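Local coordinates for protein 4-hydroxybenzoyl-CoA thioesterase (Pseudomonas sp. CBS3, PDB 1LO8) that hydrolyses the thioester 4-hydroxybenzoyl-CoA to 4-hydroxybenzoate and coenzyme A, the last step in the conversion of 4-chlorobenzoate to 4-hydroxybenzoate, at residues R54-T59 against R117-N122. Sequence-based numbering, arbitrary orientation.
With 4CA (4-hydroxybenzyl coenzyme A), chain B.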
loop_
_atom_site.group_PDB
_atom_site.type_symbol
_atom_site.label_atom_id
_atom_site.label_comp_id
_atom_site.label_asym_id
_atom_site.label_seq_id
_atom_site.Cartn_x
_atom_site.Cartn_y
_atom_site.Cartn_z
ATOM N N ARG A 54 29.409 -4.237 -0.321
ATOM C CA ARG A 54 29.816 -3.328 -1.370
ATOM C C ARG A 54 29.126 -2.011 -1.488
ATOM O O ARG A 54 29.357 -1.294 -2.446
ATOM C CB ARG A 54 29.965 -4.037 -2.692
ATOM C CG ARG A 54 28.691 -4.697 -3.149
ATOM C CD ARG A 54 28.918 -5.847 -4.133
ATOM N NE ARG A 54 29.623 -5.496 -5.380
ATOM C CZ ARG A 54 29.916 -6.401 -6.332
ATOM N NH1 ARG A 54 29.578 -7.675 -6.251
ATOM N NH2 ARG A 54 30.544 -6.034 -7.428
ATOM N N GLY A 55 28.284 -1.676 -0.519
ATOM C CA GLY A 55 27.588 -0.401 -0.520
ATOM C C GLY A 55 26.330 -0.420 -1.359
ATOM O O GLY A 55 25.573 0.542 -1.355
ATOM N N ILE A 56 26.106 -1.506 -2.101
ATOM C CA ILE A 56 24.938 -1.602 -2.978
ATOM C C ILE A 56 23.657 -1.732 -2.157
ATOM O O ILE A 56 23.434 -2.726 -1.457
ATOM C CB ILE A 56 25.117 -2.712 -4.023
ATOM C CG1 ILE A 56 26.212 -2.351 -5.018
ATOM C CG2 ILE A 56 23.842 -2.952 -4.799
ATOM C CD1 ILE A 56 26.594 -3.567 -5.874
ATOM N N VAL A 57 22.833 -0.688 -2.192
ATOM C CA VAL A 57 21.588 -0.647 -1.416
ATOM C C VAL A 57 20.422 -1.223 -2.190
ATOM O O VAL A 57 19.351 -1.438 -1.637
ATOM C CB VAL A 57 21.149 0.786 -1.059
ATOM C CG1 VAL A 57 22.227 1.541 -0.301
ATOM C CG2 VAL A 57 20.748 1.588 -2.306
ATOM N N GLY A 58 20.594 -1.433 -3.485
ATOM C CA GLY A 58 19.498 -1.973 -4.295
ATOM C C GLY A 58 19.604 -1.444 -5.714
ATOM O O GLY A 58 20.658 -0.974 -6.109
ATOM N N THR A 59 18.488 -1.513 -6.456
ATOM C CA THR A 59 18.422 -1.057 -7.844
ATOM C C THR A 59 17.256 -0.102 -8.074
ATOM O O THR A 59 16.239 -0.514 -8.637
ATOM C CB THR A 59 18.331 -2.237 -8.834
ATOM O OG1 THR A 59 17.149 -2.984 -8.548
ATOM C CG2 THR A 59 19.509 -3.166 -8.613
ATOM N N ARG A 117 16.614 0.785 -14.496
ATOM C CA ARG A 117 17.093 0.877 -13.140
ATOM C C ARG A 117 18.601 0.960 -13.113
ATOM O O ARG A 117 19.267 0.774 -14.115
ATOM C CB ARG A 117 16.655 -0.357 -12.314
ATOM C CG ARG A 117 15.142 -0.590 -12.153
ATOM C CD ARG A 117 14.870 -1.952 -11.566
ATOM N NE ARG A 117 13.443 -2.190 -11.314
ATOM C CZ ARG A 117 12.880 -1.993 -10.127
ATOM N NH1 ARG A 117 13.532 -1.532 -9.046
ATOM N NH2 ARG A 117 11.605 -2.270 -9.996
ATOM N N VAL A 118 19.141 1.248 -11.946
ATOM C CA VAL A 118 20.596 1.292 -11.775
ATOM C C VAL A 118 20.960 0.668 -10.425
ATOM O O VAL A 118 20.131 0.630 -9.486
ATOM C CB VAL A 118 21.112 2.732 -11.727
ATOM C CG1 VAL A 118 20.678 3.588 -12.882
ATOM C CG2 VAL A 118 20.603 3.392 -10.443
ATOM N N PHE A 119 22.223 0.223 -10.306
ATOM C CA PHE A 119 22.726 -0.280 -9.034
ATOM C C PHE A 119 23.138 0.974 -8.304
ATOM O O PHE A 119 23.759 1.792 -8.944
ATOM C CB PHE A 119 23.923 -1.177 -9.203
ATOM C CG PHE A 119 23.423 -2.534 -9.562
ATOM C CD1 PHE A 119 22.985 -3.421 -8.580
ATOM C CD2 PHE A 119 23.349 -2.928 -10.894
ATOM C CE1 PHE A 119 22.493 -4.683 -8.909
ATOM C CE2 PHE A 119 22.843 -4.186 -11.233
ATOM C CZ PHE A 119 22.419 -5.072 -10.243
ATOM N N ALA A 120 22.733 1.164 -7.042
ATOM C CA ALA A 120 23.065 2.397 -6.377
ATOM C C ALA A 120 23.594 2.249 -4.986
ATOM O O ALA A 120 23.363 1.306 -4.244
ATOM C CB ALA A 120 21.869 3.315 -6.224
ATOM N N MET A 121 24.251 3.303 -4.611
ATOM C CA MET A 121 24.799 3.383 -3.307
ATOM C C MET A 121 24.248 4.601 -2.639
ATOM O O MET A 121 23.727 5.486 -3.318
ATOM C CB MET A 121 26.303 3.482 -3.501
ATOM C CG MET A 121 26.734 2.109 -3.906
ATOM S SD MET A 121 28.515 2.072 -3.911
ATOM C CE MET A 121 28.777 3.796 -4.391
ATOM N N ASN A 122 24.324 4.635 -1.324
ATOM C CA ASN A 122 23.852 5.795 -0.597
ATOM C C ASN A 122 25.101 6.499 -0.138
ATOM O O ASN A 122 25.801 5.969 0.722
ATOM C CB ASN A 122 23.086 5.433 0.694
ATOM C CG ASN A 122 21.576 5.277 0.579
ATOM O OD1 ASN A 122 20.885 6.199 0.134
ATOM N ND2 ASN A 122 21.036 4.114 0.984
HETATM N N1A 4CA B . 16.050 7.196 -18.499
HETATM C C2A 4CA B . 16.984 6.247 -18.846
HETATM N N3A 4CA B . 18.115 5.970 -18.276
HETATM C C4A 4CA B . 18.321 6.763 -17.216
HETATM C C5A 4CA B . 17.496 7.769 -16.762
HETATM C C6A 4CA B . 16.272 7.981 -17.438
HETATM N N6A 4CA B . 15.361 8.885 -17.113
HETATM N N7A 4CA B . 18.054 8.395 -15.645
HETATM C C8A 4CA B . 19.219 7.753 -15.457
HETATM N N9A 4CA B . 19.431 6.809 -16.410
HETATM C C1D 4CA B . 20.653 6.088 -16.633
HETATM C C2D 4CA B . 21.639 7.211 -16.840
HETATM O O2D 4CA B . 21.760 7.573 -18.217
HETATM C C3D 4CA B . 22.937 6.570 -16.491
HETATM O O3D 4CA B . 23.413 5.892 -17.632
HETATM P P3D 4CA B . 24.580 5.278 -18.344
HETATM O O7A 4CA B . 24.601 5.869 -19.735
HETATM O O8A 4CA B . 25.838 5.580 -17.557
HETATM O O9A 4CA B . 24.410 3.788 -18.440
HETATM C C4D 4CA B . 22.544 5.679 -15.345
HETATM O O4D 4CA B . 21.074 5.563 -15.436
HETATM C C5D 4CA B . 22.998 6.358 -14.068
HETATM O O5D 4CA B . 22.447 7.689 -14.066
HETATM P P1A 4CA B . 23.465 8.843 -13.797
HETATM O O1A 4CA B . 22.780 10.116 -14.158
HETATM O O2A 4CA B . 24.599 8.576 -14.715
HETATM O O3A 4CA B . 23.958 8.833 -12.336
HETATM P P2A 4CA B . 23.420 9.578 -10.986
HETATM O O4A 4CA B . 24.085 8.915 -9.827
HETATM O O5A 4CA B . 23.855 10.991 -11.047
HETATM O O6A 4CA B . 21.788 9.554 -10.831
HETATM C CBP 4CA B . 20.257 8.319 -9.499
HETATM C CCP 4CA B . 21.337 8.234 -10.570
HETATM C CDP 4CA B . 20.833 8.737 -8.124
HETATM C CEP 4CA B . 19.495 6.992 -9.415
HETATM C CAP 4CA B . 19.281 9.448 -9.828
HETATM O OAP 4CA B . 18.598 9.142 -11.065
HETATM C C9P 4CA B . 18.047 9.349 -8.904
HETATM O O9P 4CA B . 18.082 9.547 -7.685
HETATM N N8P 4CA B . 16.783 8.986 -9.499
HETATM C C7P 4CA B . 15.762 8.831 -8.457
HETATM C C6P 4CA B . 15.645 7.359 -8.085
HETATM C C5P 4CA B . 14.349 7.123 -7.274
HETATM O O5P 4CA B . 14.064 7.723 -6.263
HETATM N N4P 4CA B . 13.393 6.208 -7.847
HETATM C C3P 4CA B . 12.208 6.046 -7.002
HETATM C C2P 4CA B . 12.458 5.029 -5.884
HETATM S S1P 4CA B . 12.993 3.362 -6.336
HETATM C C1B 4CA B . 12.937 2.422 -4.860
HETATM C C2B 4CA B . 13.756 1.220 -4.892
HETATM C C3B 4CA B . 15.045 1.254 -4.315
HETATM C C4B 4CA B . 15.846 0.095 -4.326
HETATM C C5B 4CA B . 15.342 -1.097 -4.896
HETATM O O2B 4CA B . 16.052 -2.274 -4.781
HETATM C C6B 4CA B . 14.065 -1.105 -5.525
HETATM C C7B 4CA B . 13.238 0.037 -5.466
HETATM O O HOH W 1 26.440 3.112 0.401
#
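Thr59 and Arg117 meet where two neighbouring antiparallel strands of the hot-dog fold, 56-68 and 107-123, border the substrate pocket. Arg117 curls round the carbonyl oxygen of Thr59: CB and CG each lie 3.7 Å from Thr59 O, CD comes slightly nearer, the chain is extended from CG to NE, and a turn about the CD-NE bond (chi4 -96°) swings NH1 back to 2.9 Å from Thr59 O. That hydrogen bond lies in the guanidinium plane and meets the oxygen almost head-on. Arginine suits this place because NE and NH2 also form salt bridges, with Glu115 and Asp32, which fix the rotation of the flat group. A leucine in its place would probably leave Thr59 O without this donor and the two carboxylates without their cationic mate. The methyl of Thr59 serves a different partner: CG2 rests over one face of the Phe119 ring, 3.7 Å from its centroid, a CH-pi contact, while Ile56 CG2 approaches the ring edge. Two backbone hydrogen bonds join the strands here, Val57 N to Ala120 O (2.9 Å) and Ala120 N to Gly58 O (3.1 Å). Gly58 must be glycine: its backbone angles (phi 149°) would jam a CB against the preceding carbonyl, and that CB would also clash with O2B, the ligand's phenol oxygen. Next to it, Thr59 N donates a nearly straight hydrogen bond to O2B at 3.1 Å.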